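Local coordinates for Myo-inositol 2-dehydrogenase (PDB 3EZY), which catalyses the NAD(+)-dependent oxidation of myo-inositol to scyllo-inosose and thus probably works in a myo-inositol degradation pathway, at residues H17-K22 and E45-E50; V68-S73 and V91-P96; R124-N129 and P302-E307; G168-M173 and Y317-S322. All blocks are in the same frame, centred on the assembly; numbering follows the deposited sequence.

Contacts 1 and 2 both belong to the Rossmann-type NAD-binding domain; their centres lie about 17 Å apart, and His17 joins them, its NE2 standing 2.9 Å from Glu94 OE1 in a probable hydrogen bond. The Ala18 side chain of contact 1 lies near, and Cys71 of contact 2 touches, a glycine-rich turn that fits the GxGxxG pattern of such dinucleotide-binding folds. Contact 2 reaches contact 4, about 21 Å away between centres, through the salt bridge of Lys95 NZ to Asp172 OD1 at 2.9 Å. Contacts 3 and 4 share helix 306-325, their nearest atoms about 5 Å apart. Contacts 1 and 4, some 35 Å apart between centres, fall on opposite sides of the chain's centre.

Contact 1: H17-K22 and E45-E50; sequences HAENLK and EKLGVE
Leu47 brings its two methyl groups against helix 12-20 and forms the close-packed part of this contact. CD1 rests 3.8 Å from Ala18 CB, while CD2 lies 3.7 Å from Glu19 CG, so the leucine fork meets a buried methyl with one branch and the aliphatic stem of a glutamate with the other. The Glu19 and Leu47 side chains cross at about a right angle. Leu29 of strand 27-33 touches both Ala18 and Leu47, continuing the apolar patch down to the sheet.

Toward solvent the contact turns polar and sparser. Glu19 has CG anti to its carbonyl carbon (chi1 -75°) and is extended beyond it, which carries the carboxylate past Leu47 to Lys46. There Lys46 NZ donates to Glu19 OE2 at 3.2 Å in a salt bridge; the ammonium comes from above the carboxylate, 63° out of its plane, an approach that suggests charge attraction counts for more here than a well-aimed bond. The other oxygen, OE1, has a long, weak ion pair with Arg282. On the other flank the exposed Lys22 bends at chi2 and chi4 and brings NZ to 3.9 Å from Leu47 CB. Replacing Glu19 with an alanine would probably leave Lys46 without its anionic mate and uncover the CD2 side of Leu47.

About 210 Å² is buried, both sides summed, consistent with a contact at the surface. Two neighbouring helices that meet beside a strand of the parallel sheet, with a leucine inward and a salt bridge at the rim, fit the helical layer of a Rossmann fold.

Contact 2: V68-S73 and V91-P96; sequences VLVCSS and VFCEKP
Leu69 and Phe92 meet on one face of the parallel sheet, Leu69 CD2 lying 3.6 Å from Phe92 CB, at the root of the ring. Phe92 holds CG anti to its backbone N (chi1 166°), and the leucine methyl approaches the ring obliquely. On the opposite face Val70 CG2 touches Val91 CG2 at 3.8 Å. Farther along, Cys93 SG lies beside Val70 CG1. Helix 77-86 covers this valine face, while helices 12-20 and 277-298 pack against the Leu69 side.

Between the faces runs a straight backbone ladder. Phe92 N donates to Val68 O at 2.9 Å, Val70 N to Phe92 O at 2.8 Å and Glu94 N to Val70 O at 3.0 Å, all with N-H...O angles of at least 166°. The strand segments run 18° apart in direction.

At the C-terminal ends the contact becomes polar. Glu94 CG lies 4.0 Å from Cys71 SG, while its OE1 is hydrogen-bonded to His17 and sits in the plane of the Phe92 ring, at its edge. Strands 67-70 and 90-94, connected through helix 77-86, form a beta-alpha-beta crossover of the NAD-binding Rossmann fold.

Contact 3: R124-N129 and P302-E307; sequences RRFDRN and PAVSGE
Val304 fits between two side chains at the end of a 3-10 segment, residues 124-126. Its CG2 touches both of them, lying 3.8 Å from Arg125 CD and 3.8 Å from Phe126 CE2, while CG1 stands over the centre of the Arg125 guanidinium, 4.3 Å above the plane. The arginine is thus covered on one face of its flat end, whereas the phenylalanine is met obliquely at the far part of its ring. The Phe126 and Val304 side chains run alongside each other, pointing opposite ways. Ala303 CB approaches the ring at its edge, near the ring plane, 4.1 Å from CZ.

The arginine gets this far because its chain is extended from CG to NE (chi2 -165°, chi3 -178°). NH1 ends 3.8 Å from Ala303 O, and two waters span that separation. Water 1 accepts from NH1 at 3.0 Å and donates to Ala303 O; water 2 makes the same bridge, with a 2.7 Å bond to Ala303 O. Water 1 lies in the guanidinium plane at its edge, away from the face the valine methyl takes. NH2 makes a salt bridge with Asp179 of helix 174-185.

Phe119 of strand 118-121 touches both Phe126 and Ala303, and Val304 and Thr120 share a backbone hydrogen bond, which places the contact alongside that strand, the outermost of the parallel sheet within this chain. The chemistry implies a mixed interface: dispersion holds the valine against ring and guanidinium face, two waters link NH1 to the carbonyl, and Asp179 probably balances the buried arginine's charge.

Contact 4: G168-M173 and Y317-S322; sequences GIFLDM and YAAKKS
This is a buried, mainly apolar contact between two helices, in which Phe170 and Leu171 of the short helix 169-172 pack against Ala319, Lys320 and Tyr317 of helix 306-325. Strands 189-197 and 212-219 of the mixed sheet also touch Phe170, so the contact sits on that sheet.

The clearest geometry is at the Phe170 ring. Ala319 CB lies over one face in a CH-pi contact, 4.0 Å from the ring centroid and 22° off the normal, shifted toward the rim. Ile169 CG2 sits over the centre of the opposite face, 3.7 Å above the plane, and the ring is thus held between two methyls. Lys320 CG comes to its edge, 4.0 Å from CD2. Phe170 CB points toward helix 306-325, and chi1 of -57° lays the ring across Ala319. With a serine in place of Phe170, Ala319 and Ile169 would probably lose the flat surface that separates them, and a gap would open between the helices.

Leu171 divides its branches between two partners, crossing each side chain at about a right angle. CD1 presses on Lys320 CD at 3.3 Å, tighter than ordinary carbon contact, and CD2 reaches Tyr317 CZ at 3.7 Å.

No hydrogen bond crosses between the segments; the polar ends are satisfied elsewhere. Tyr317 OH bonds Leu99 O, and Lys320, bent at chi3 and chi4, brings NZ to Gly167 O. The two helices thus adhere through aliphatic and aromatic surfaces, including the lysine's methylenes, while the hydroxyl and ammonium tie helix 306-325 to these two carbonyls, the second just before the short helix.

Contact 1: H17-K22 and E45-E50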
loop_
_atom_site.group_PDB
_atom_site.type_symbol
_atom_site.label_atom_id
_atom_site.label_comp_id
_atom_site.label_asym_id
_atom_site.label_seq_id
_atom_site.Cartn_x
_atom_site.Cartn_y
_atom_site.Cartn_z
ATOM N N HIS A 17 22.434 -18.756 -17.100
ATOM C CA HIS A 17 22.986 -19.863 -16.255
ATOM C C HIS A 17 24.537 -19.848 -16.273
ATOM O O HIS A 17 25.198 -19.961 -15.219
ATOM C CB HIS A 17 22.464 -21.227 -16.749
ATOM C CG HIS A 17 21.017 -21.466 -16.456
ATOM N ND1 HIS A 17 20.483 -21.342 -15.189
ATOM C CD2 HIS A 17 20.001 -21.888 -17.256
ATOM C CE1 HIS A 17 19.198 -21.663 -15.225
ATOM N NE2 HIS A 17 18.885 -22.003 -16.469
ATOM N N ALA A 18 25.109 -19.696 -17.471
ATOM C CA ALA A 18 26.573 -19.728 -17.648
ATOM C C ALA A 18 27.238 -18.599 -16.848
ATOM O O ALA A 18 28.272 -18.811 -16.224
ATOM C CB ALA A 18 26.933 -19.571 -19.126
ATOM N N GLU A 19 26.647 -17.402 -16.899
ATOM C CA GLU A 19 27.140 -16.249 -16.130
ATOM C C GLU A 19 26.952 -16.443 -14.629
ATOM O O GLU A 19 27.859 -16.107 -13.860
ATOM C CB GLU A 19 26.522 -14.938 -16.646
ATOM C CG GLU A 19 27.172 -14.517 -18.007
ATOM C CD GLU A 19 26.417 -13.427 -18.754
ATOM O OE1 GLU A 19 25.412 -12.900 -18.212
ATOM O OE2 GLU A 19 26.827 -13.116 -19.910
ATOM N N ASN A 20 25.828 -17.031 -14.209
ATOM C CA ASN A 20 25.559 -17.295 -12.782
ATOM C C ASN A 20 26.547 -18.271 -12.156
ATOM O O ASN A 20 26.763 -18.258 -10.950
ATOM C CB ASN A 20 24.118 -17.802 -12.545
ATOM C CG ASN A 20 23.070 -16.660 -12.559
ATOM O OD1 ASN A 20 23.421 -15.496 -12.527
ATOM N ND2 ASN A 20 21.793 -17.011 -12.599
ATOM N N LEU A 21 27.135 -19.144 -12.960
ATOM C CA LEU A 21 28.091 -20.094 -12.426
ATOM C C LEU A 21 29.272 -19.468 -11.668
ATOM O O LEU A 21 29.802 -20.090 -10.769
ATOM C CB LEU A 21 28.506 -21.124 -13.467
ATOM C CG LEU A 21 27.396 -22.194 -13.559
ATOM C CD1 LEU A 21 27.419 -22.979 -14.869
ATOM C CD2 LEU A 21 27.402 -23.148 -12.358
ATOM N N LYS A 22 29.645 -18.225 -11.974
ATOM C CA LYS A 22 30.641 -17.499 -11.165
ATOM C C LYS A 22 30.117 -17.111 -9.779
ATOM O O LYS A 22 30.882 -16.819 -8.865
ATOM C CB LYS A 22 31.066 -16.234 -11.882
ATOM C CG LYS A 22 31.507 -16.501 -13.306
ATOM C CD LYS A 22 30.724 -17.649 -13.933
ATOM C CE LYS A 22 30.944 -17.650 -15.418
ATOM N NZ LYS A 22 32.372 -17.340 -15.723
ATOM N N GLU A 45 35.447 -16.551 -24.818
ATOM C CA GLU A 45 36.394 -15.545 -24.395
ATOM C C GLU A 45 35.862 -14.631 -23.288
ATOM O O GLU A 45 36.593 -14.311 -22.347
ATOM C CB GLU A 45 36.875 -14.734 -25.582
ATOM C CG GLU A 45 38.245 -14.177 -25.337
ATOM C CD GLU A 45 38.609 -13.123 -26.339
ATOM O OE1 GLU A 45 37.687 -12.669 -27.066
ATOM O OE2 GLU A 45 39.808 -12.753 -26.385
ATOM N N LYS A 46 34.597 -14.219 -23.375
ATOM C CA LYS A 46 34.024 -13.375 -22.330
ATOM C C LYS A 46 34.071 -14.099 -20.988
ATOM O O LYS A 46 34.478 -13.527 -19.966
ATOM C CB LYS A 46 32.583 -13.003 -22.683
ATOM C CG LYS A 46 31.920 -11.930 -21.798
ATOM C CD LYS A 46 30.421 -11.838 -22.123
ATOM C CE LYS A 46 29.709 -10.748 -21.291
ATOM N NZ LYS A 46 29.360 -11.237 -19.918
ATOM N N LEU A 47 33.692 -15.372 -20.966
ATOM C CA LEU A 47 33.585 -16.034 -19.668
ATOM C C LEU A 47 34.805 -16.856 -19.257
ATOM O O LEU A 47 34.802 -17.487 -18.206
ATOM C CB LEU A 47 32.298 -16.885 -19.594
ATOM C CG LEU A 47 30.969 -16.155 -19.815
ATOM C CD1 LEU A 47 29.824 -17.092 -19.659
ATOM C CD2 LEU A 47 30.793 -14.956 -18.863
ATOM N N GLY A 48 35.850 -16.868 -20.073
ATOM C CA GLY A 48 37.049 -17.663 -19.763
ATOM C C GLY A 48 36.743 -19.148 -19.604
ATOM O O GLY A 48 37.141 -19.757 -18.627
ATOM N N VAL A 49 36.011 -19.738 -20.546
ATOM C CA VAL A 49 35.606 -21.136 -20.403
ATOM C C VAL A 49 36.686 -22.037 -20.994
ATOM O O VAL A 49 37.180 -21.766 -22.069
ATOM C CB VAL A 49 34.260 -21.427 -21.135
ATOM C CG1 VAL A 49 33.747 -22.794 -20.773
ATOM C CG2 VAL A 49 33.238 -20.363 -20.802
ATOM N N GLU A 50 37.014 -23.117 -20.309
ATOM C CA GLU A 50 37.991 -24.092 -20.816
ATOM C C GLU A 50 37.708 -24.695 -22.193
ATOM O O GLU A 50 38.600 -24.731 -23.044
ATOM C CB GLU A 50 38.150 -25.238 -19.828
ATOM C CG GLU A 50 39.400 -25.117 -19.023
ATOM C CD GLU A 50 39.149 -24.754 -17.584
ATOM O OE1 GLU A 50 40.150 -24.571 -16.875
ATOM O OE2 GLU A 50 37.977 -24.665 -17.157
#

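Contact 2: V68-S73 and V91-P96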
loop_
_atom_site.group_PDB
_atom_site.type_symbol
_atom_site.label_atom_id
_atom_site.label_comp_id
_atom_site.label_asym_id
_atom_site.label_seq_id
_atom_site.Cartn_x
_atom_site.Cartn_y
_atom_site.Cartn_z
ATOM N N VAL A 68 25.137 -31.447 -16.798
ATOM C CA VAL A 68 24.901 -30.697 -18.011
ATOM C C VAL A 68 23.621 -29.877 -17.883
ATOM O O VAL A 68 22.608 -30.381 -17.380
ATOM C CB VAL A 68 24.727 -31.679 -19.189
ATOM C CG1 VAL A 68 24.433 -30.942 -20.471
ATOM C CG2 VAL A 68 25.979 -32.546 -19.362
ATOM N N LEU A 69 23.657 -28.631 -18.365
ATOM C CA LEU A 69 22.437 -27.812 -18.494
ATOM C C LEU A 69 22.017 -27.779 -19.949
ATOM O O LEU A 69 22.698 -27.169 -20.785
ATOM C CB LEU A 69 22.662 -26.374 -18.000
ATOM C CG LEU A 69 23.367 -26.184 -16.649
ATOM C CD1 LEU A 69 23.342 -24.710 -16.157
ATOM C CD2 LEU A 69 22.815 -27.078 -15.521
ATOM N N VAL A 70 20.908 -28.447 -20.270
ATOM C CA VAL A 70 20.364 -28.446 -21.633
ATOM C C VAL A 70 19.452 -27.212 -21.820
ATOM O O VAL A 70 18.333 -27.161 -21.276
ATOM C CB VAL A 70 19.584 -29.762 -21.940
ATOM C CG1 VAL A 70 18.928 -29.703 -23.297
ATOM C CG2 VAL A 70 20.519 -31.007 -21.786
ATOM N N CYS A 71 19.922 -26.230 -22.607
ATOM C CA CYS A 71 19.204 -24.963 -22.777
ATOM C C CYS A 71 19.097 -24.638 -24.247
ATOM O O CYS A 71 19.090 -23.485 -24.630
ATOM C CB CYS A 71 19.963 -23.813 -22.084
ATOM S SG CYS A 71 20.421 -24.105 -20.354
ATOM N N SER A 72 19.043 -25.668 -25.072
ATOM C CA SER A 72 19.011 -25.488 -26.513
ATOM C C SER A 72 17.542 -25.539 -26.922
ATOM O O SER A 72 16.657 -25.669 -26.074
ATOM C CB SER A 72 19.760 -26.644 -27.153
ATOM O OG SER A 72 19.275 -27.844 -26.556
ATOM N N SER A 73 17.268 -25.466 -28.214
ATOM C CA SER A 73 15.876 -25.473 -28.665
ATOM C C SER A 73 15.134 -26.724 -28.188
ATOM O O SER A 73 15.719 -27.793 -28.007
ATOM C CB SER A 73 15.790 -25.312 -30.180
ATOM O OG SER A 73 16.293 -26.491 -30.770
ATOM N N VAL A 91 21.517 -34.274 -15.281
ATOM C CA VAL A 91 21.026 -33.361 -16.309
ATOM C C VAL A 91 19.926 -32.410 -15.822
ATOM O O VAL A 91 18.949 -32.835 -15.163
ATOM C CB VAL A 91 20.621 -34.108 -17.665
ATOM C CG1 VAL A 91 19.642 -35.218 -17.438
ATOM C CG2 VAL A 91 20.047 -33.125 -18.691
ATOM N N PHE A 92 20.115 -31.115 -16.113
ATOM C CA PHE A 92 19.077 -30.097 -15.892
ATOM C C PHE A 92 18.573 -29.724 -17.270
ATOM O O PHE A 92 19.387 -29.504 -18.192
ATOM C CB PHE A 92 19.689 -28.888 -15.162
ATOM C CG PHE A 92 18.824 -27.635 -15.152
ATOM C CD1 PHE A 92 18.073 -27.296 -14.026
ATOM C CD2 PHE A 92 18.780 -26.789 -16.266
ATOM C CE1 PHE A 92 17.251 -26.118 -14.023
ATOM C CE2 PHE A 92 18.004 -25.618 -16.267
ATOM C CZ PHE A 92 17.223 -25.289 -15.141
ATOM N N CYS A 93 17.246 -29.698 -17.453
ATOM C CA CYS A 93 16.659 -29.329 -18.735
ATOM C C CYS A 93 15.730 -28.120 -18.589
ATOM O O CYS A 93 14.752 -28.155 -17.820
ATOM C CB CYS A 93 15.866 -30.516 -19.335
ATOM S SG CYS A 93 15.331 -30.286 -21.040
ATOM N N GLU A 94 15.992 -27.084 -19.377
ATOM C CA GLU A 94 15.125 -25.919 -19.392
ATOM C C GLU A 94 13.698 -26.324 -19.772
ATOM O O GLU A 94 13.479 -27.347 -20.475
ATOM C CB GLU A 94 15.653 -24.847 -20.386
ATOM C CG GLU A 94 16.461 -23.721 -19.702
ATOM C CD GLU A 94 15.692 -23.125 -18.506
ATOM O OE1 GLU A 94 16.277 -22.938 -17.416
ATOM O OE2 GLU A 94 14.482 -22.851 -18.658
ATOM N N LYS A 95 12.734 -25.535 -19.302
ATOM C CA LYS A 95 11.359 -25.622 -19.717
ATOM C C LYS A 95 11.268 -25.387 -21.217
ATOM O O LYS A 95 11.994 -24.536 -21.753
ATOM C CB LYS A 95 10.536 -24.519 -18.987
ATOM C CG LYS A 95 9.217 -24.106 -19.717
ATOM C CD LYS A 95 9.399 -23.042 -20.811
ATOM C CE LYS A 95 8.072 -22.464 -21.251
ATOM N NZ LYS A 95 8.107 -21.890 -22.638
ATOM N N PRO A 96 10.372 -26.132 -21.917
ATOM C CA PRO A 96 9.684 -27.315 -21.439
ATOM C C PRO A 96 10.549 -28.517 -21.797
ATOM O O PRO A 96 11.335 -28.443 -22.749
ATOM C CB PRO A 96 8.435 -27.346 -22.302
ATOM C CG PRO A 96 8.937 -26.887 -23.604
ATOM C CD PRO A 96 9.906 -25.745 -23.255
#

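Contact 3: R124-N129 and P302-E307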
loop_
_atom_site.group_PDB
_atom_site.type_symbol
_atom_site.label_atom_id
_atom_site.label_comp_id
_atom_site.label_asym_id
_atom_site.label_seq_id
_atom_site.Cartn_x
_atom_site.Cartn_y
_atom_site.Cartn_z
ATOM N N ARG A 124 10.334 -20.456 -11.635
ATOM C CA ARG A 124 9.505 -19.628 -10.752
ATOM C C ARG A 124 9.274 -20.281 -9.389
ATOM O O ARG A 124 8.862 -19.588 -8.468
ATOM C CB ARG A 124 8.156 -19.239 -11.397
ATOM C CG ARG A 124 8.321 -18.645 -12.811
ATOM C CD ARG A 124 7.031 -18.069 -13.394
ATOM N NE ARG A 124 7.253 -17.677 -14.809
ATOM C CZ ARG A 124 6.273 -17.517 -15.705
ATOM N NH1 ARG A 124 5.001 -17.673 -15.326
ATOM N NH2 ARG A 124 6.554 -17.184 -16.971
ATOM N N ARG A 125 9.501 -21.594 -9.242
ATOM C CA ARG A 125 9.416 -22.154 -7.864
ATOM C C ARG A 125 10.461 -21.527 -6.972
ATOM O O ARG A 125 10.375 -21.691 -5.767
ATOM C CB ARG A 125 9.670 -23.649 -7.798
ATOM C CG ARG A 125 8.643 -24.478 -8.552
ATOM C CD ARG A 125 8.746 -25.924 -8.135
ATOM N NE ARG A 125 7.818 -26.781 -8.871
ATOM C CZ ARG A 125 7.539 -28.020 -8.489
ATOM N NH1 ARG A 125 8.175 -28.508 -7.448
ATOM N NH2 ARG A 125 6.657 -28.775 -9.163
ATOM N N PHE A 126 11.483 -20.865 -7.565
ATOM C CA PHE A 126 12.581 -20.365 -6.770
ATOM C C PHE A 126 12.564 -18.863 -6.687
ATOM O O PHE A 126 13.545 -18.293 -6.229
ATOM C CB PHE A 126 13.951 -20.877 -7.313
ATOM C CG PHE A 126 14.030 -22.398 -7.373
ATOM C CD1 PHE A 126 14.438 -23.124 -6.262
ATOM C CD2 PHE A 126 13.605 -23.091 -8.515
ATOM C CE1 PHE A 126 14.480 -24.523 -6.287
ATOM C CE2 PHE A 126 13.650 -24.493 -8.562
ATOM C CZ PHE A 126 14.093 -25.208 -7.435
ATOM N N ASP A 127 11.514 -18.225 -7.213
ATOM C CA ASP A 127 11.213 -16.795 -6.965
ATOM C C ASP A 127 11.011 -16.571 -5.454
ATOM O O ASP A 127 10.226 -17.270 -4.803
ATOM C CB ASP A 127 9.938 -16.418 -7.770
ATOM C CG ASP A 127 9.450 -14.983 -7.513
ATOM O OD1 ASP A 127 8.987 -14.682 -6.385
ATOM O OD2 ASP A 127 9.476 -14.151 -8.453
ATOM N N ARG A 128 11.753 -15.642 -4.851
ATOM C CA ARG A 128 11.675 -15.536 -3.400
ATOM C C ARG A 128 10.251 -15.264 -2.881
ATOM O O ARG A 128 9.910 -15.734 -1.795
ATOM C CB ARG A 128 12.635 -14.468 -2.833
ATOM C CG ARG A 128 12.315 -13.075 -3.324
ATOM C CD ARG A 128 13.463 -12.077 -3.110
ATOM N NE ARG A 128 13.471 -11.547 -1.752
ATOM C CZ ARG A 128 14.316 -11.927 -0.791
ATOM N NH1 ARG A 128 14.237 -11.364 0.417
ATOM N NH2 ARG A 128 15.248 -12.859 -1.039
ATOM N N ASN A 129 9.428 -14.518 -3.629
ATOM C CA ASN A 129 8.055 -14.256 -3.188
ATOM C C ASN A 129 7.120 -15.467 -3.270
ATOM O O ASN A 129 6.379 -15.746 -2.341
ATOM C CB ASN A 129 7.502 -13.076 -3.991
ATOM C CG ASN A 129 8.398 -11.851 -3.861
ATOM O OD1 ASN A 129 8.714 -11.465 -2.763
ATOM N ND2 ASN A 129 8.848 -11.285 -4.973
ATOM N N PRO A 302 15.972 -34.750 -7.569
ATOM C CA PRO A 302 15.949 -33.326 -7.947
ATOM C C PRO A 302 14.776 -32.556 -7.267
ATOM O O PRO A 302 13.703 -33.130 -7.084
ATOM C CB PRO A 302 15.697 -33.369 -9.442
ATOM C CG PRO A 302 15.020 -34.768 -9.699
ATOM C CD PRO A 302 15.534 -35.668 -8.638
ATOM N N ALA A 303 14.960 -31.271 -6.955
ATOM C CA ALA A 303 13.875 -30.489 -6.346
ATOM C C ALA A 303 12.671 -30.378 -7.273
ATOM O O ALA A 303 11.506 -30.335 -6.832
ATOM C CB ALA A 303 14.377 -29.068 -5.960
ATOM N N VAL A 304 12.943 -30.282 -8.571
ATOM C CA VAL A 304 11.890 -30.287 -9.561
ATOM C C VAL A 304 12.210 -31.438 -10.515
ATOM O O VAL A 304 13.256 -31.436 -11.164
ATOM C CB VAL A 304 11.846 -28.989 -10.377
ATOM C CG1 VAL A 304 10.629 -29.015 -11.327
ATOM C CG2 VAL A 304 11.862 -27.734 -9.464
ATOM N N SER A 305 11.312 -32.402 -10.624
ATOM C CA SER A 305 11.678 -33.679 -11.273
ATOM C C SER A 305 11.123 -33.802 -12.694
ATOM O O SER A 305 10.448 -32.886 -13.202
ATOM C CB SER A 305 11.179 -34.848 -10.432
ATOM O OG SER A 305 9.763 -34.857 -10.512
ATOM N N GLY A 306 11.428 -34.923 -13.350
ATOM C CA GLY A 306 10.932 -35.107 -14.694
ATOM C C GLY A 306 9.437 -35.255 -14.693
ATOM O O GLY A 306 8.733 -34.783 -15.590
ATOM N N GLU A 307 8.957 -35.937 -13.672
ATOM C CA GLU A 307 7.540 -36.129 -13.447
ATOM C C GLU A 307 6.774 -34.789 -13.295
ATOM O O GLU A 307 5.662 -34.660 -13.796
ATOM C CB GLU A 307 7.354 -37.034 -12.216
ATOM C CG GLU A 307 7.755 -38.517 -12.468
ATOM C CD GLU A 307 9.307 -38.842 -12.393
ATOM O OE1 GLU A 307 9.626 -40.032 -12.619
ATOM O OE2 GLU A 307 10.201 -37.979 -12.101
HETATM O O HOH W 1 10.363 -28.026 -5.487
HETATM O O HOH W 2 9.088 -31.492 -7.146
#

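Contact 4: G168-M173 and Y317-S322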
loop_
_atom_site.group_PDB
_atom_site.type_symbol
_atom_site.label_atom_id
_atom_site.label_comp_id
_atom_site.label_asym_id
_atom_site.label_seq_id
_atom_site.Cartn_x
_atom_site.Cartn_y
_atom_site.Cartn_z
ATOM N N GLY A 168 1.361 -23.536 -28.620
ATOM C CA GLY A 168 0.289 -22.639 -28.237
ATOM C C GLY A 168 0.359 -22.216 -26.770
ATOM O O GLY A 168 1.135 -22.754 -26.006
ATOM N N ILE A 169 -0.539 -21.322 -26.372
ATOM C CA ILE A 169 -0.386 -20.598 -25.122
ATOM C C ILE A 169 -0.373 -21.551 -23.927
ATOM O O ILE A 169 0.351 -21.320 -22.954
ATOM C CB ILE A 169 -1.463 -19.493 -24.948
ATOM C CG1 ILE A 169 -0.976 -18.410 -23.954
ATOM C CG2 ILE A 169 -2.778 -20.113 -24.461
ATOM C CD1 ILE A 169 -1.928 -17.234 -23.865
ATOM N N PHE A 170 -1.083 -22.671 -24.018
ATOM C CA PHE A 170 -1.171 -23.566 -22.851
ATOM C C PHE A 170 0.076 -24.402 -22.618
ATOM O O PHE A 170 0.320 -24.865 -21.487
ATOM C CB PHE A 170 -2.411 -24.466 -22.942
ATOM C CG PHE A 170 -3.695 -23.693 -23.077
ATOM C CD1 PHE A 170 -4.118 -22.839 -22.050
ATOM C CD2 PHE A 170 -4.463 -23.771 -24.233
ATOM C CE1 PHE A 170 -5.297 -22.093 -22.170
ATOM C CE2 PHE A 170 -5.642 -23.026 -24.355
ATOM C CZ PHE A 170 -6.045 -22.164 -23.318
ATOM N N LEU A 171 0.873 -24.612 -23.674
ATOM C CA LEU A 171 2.070 -25.449 -23.574
ATOM C C LEU A 171 3.320 -24.602 -23.392
ATOM O O LEU A 171 4.308 -25.055 -22.813
ATOM C CB LEU A 171 2.221 -26.372 -24.802
ATOM C CG LEU A 171 1.442 -27.712 -24.831
ATOM C CD1 LEU A 171 0.031 -27.533 -24.494
ATOM C CD2 LEU A 171 1.540 -28.425 -26.169
ATOM N N ASP A 172 3.239 -23.358 -23.828
ATOM C CA ASP A 172 4.385 -22.451 -23.797
ATOM C C ASP A 172 4.372 -21.422 -22.641
ATOM O O ASP A 172 5.434 -21.001 -22.171
ATOM C CB ASP A 172 4.496 -21.701 -25.154
ATOM C CG ASP A 172 5.732 -20.825 -25.225
ATOM O OD1 ASP A 172 6.849 -21.387 -25.154
ATOM O OD2 ASP A 172 5.586 -19.580 -25.375
ATOM N N MET A 173 3.181 -21.024 -22.191
ATOM C CA MET A 173 3.061 -19.965 -21.194
ATOM C C MET A 173 2.419 -20.528 -19.915
ATOM O O MET A 173 3.011 -20.483 -18.812
ATOM C CB MET A 173 2.268 -18.782 -21.815
ATOM C CG MET A 173 2.078 -17.521 -20.940
ATOM S SD MET A 173 1.269 -16.080 -21.691
ATOM C CE MET A 173 1.907 -14.884 -20.506
ATOM N N TYR A 317 -2.113 -30.245 -22.372
ATOM C CA TYR A 317 -2.892 -30.974 -23.349
ATOM C C TYR A 317 -4.378 -31.018 -22.994
ATOM O O TYR A 317 -5.238 -30.892 -23.894
ATOM C CB TYR A 317 -2.287 -32.368 -23.571
ATOM C CG TYR A 317 -1.178 -32.285 -24.608
ATOM C CD1 TYR A 317 -1.436 -31.757 -25.867
ATOM C CD2 TYR A 317 0.106 -32.664 -24.322
ATOM C CE1 TYR A 317 -0.421 -31.632 -26.824
ATOM C CE2 TYR A 317 1.119 -32.574 -25.268
ATOM C CZ TYR A 317 0.857 -32.051 -26.510
ATOM O OH TYR A 317 1.858 -31.936 -27.481
ATOM N N ALA A 318 -4.690 -31.205 -21.710
ATOM C CA ALA A 318 -6.103 -31.142 -21.257
ATOM C C ALA A 318 -6.744 -29.789 -21.549
ATOM O O ALA A 318 -7.893 -29.721 -21.995
ATOM C CB ALA A 318 -6.217 -31.478 -19.733
ATOM N N ALA A 319 -6.028 -28.700 -21.263
ATOM C CA ALA A 319 -6.510 -27.355 -21.598
ATOM C C ALA A 319 -6.690 -27.126 -23.097
ATOM O O ALA A 319 -7.666 -26.475 -23.517
ATOM C CB ALA A 319 -5.575 -26.239 -21.001
ATOM N N LYS A 320 -5.762 -27.636 -23.909
ATOM C CA LYS A 320 -5.897 -27.467 -25.358
ATOM C C LYS A 320 -7.151 -28.183 -25.831
ATOM O O LYS A 320 -7.928 -27.634 -26.618
ATOM C CB LYS A 320 -4.695 -28.028 -26.134
ATOM C CG LYS A 320 -3.463 -27.170 -26.130
ATOM C CD LYS A 320 -2.264 -27.915 -26.817
ATOM C CE LYS A 320 -2.413 -27.823 -28.339
ATOM N NZ LYS A 320 -1.081 -27.679 -29.033
ATOM N N LYS A 321 -7.363 -29.391 -25.330
ATOM C CA LYS A 321 -8.608 -30.144 -25.654
ATOM C C LYS A 321 -9.888 -29.447 -25.124
ATOM O O LYS A 321 -10.857 -29.291 -25.842
ATOM C CB LYS A 321 -8.513 -31.566 -25.132
ATOM C CG LYS A 321 -9.670 -32.555 -25.535
ATOM C CD LYS A 321 -9.505 -33.802 -24.619
ATOM C CE LYS A 321 -10.188 -35.052 -25.118
ATOM N NZ LYS A 321 -10.251 -35.018 -26.604
ATOM N N SER A 322 -9.864 -28.963 -23.890
ATOM C CA SER A 322 -10.983 -28.172 -23.355
ATOM C C SER A 322 -11.316 -26.956 -24.213
ATOM O O SER A 322 -12.475 -26.630 -24.468
ATOM C CB SER A 322 -10.680 -27.722 -21.934
ATOM O OG SER A 322 -11.657 -26.776 -21.513
#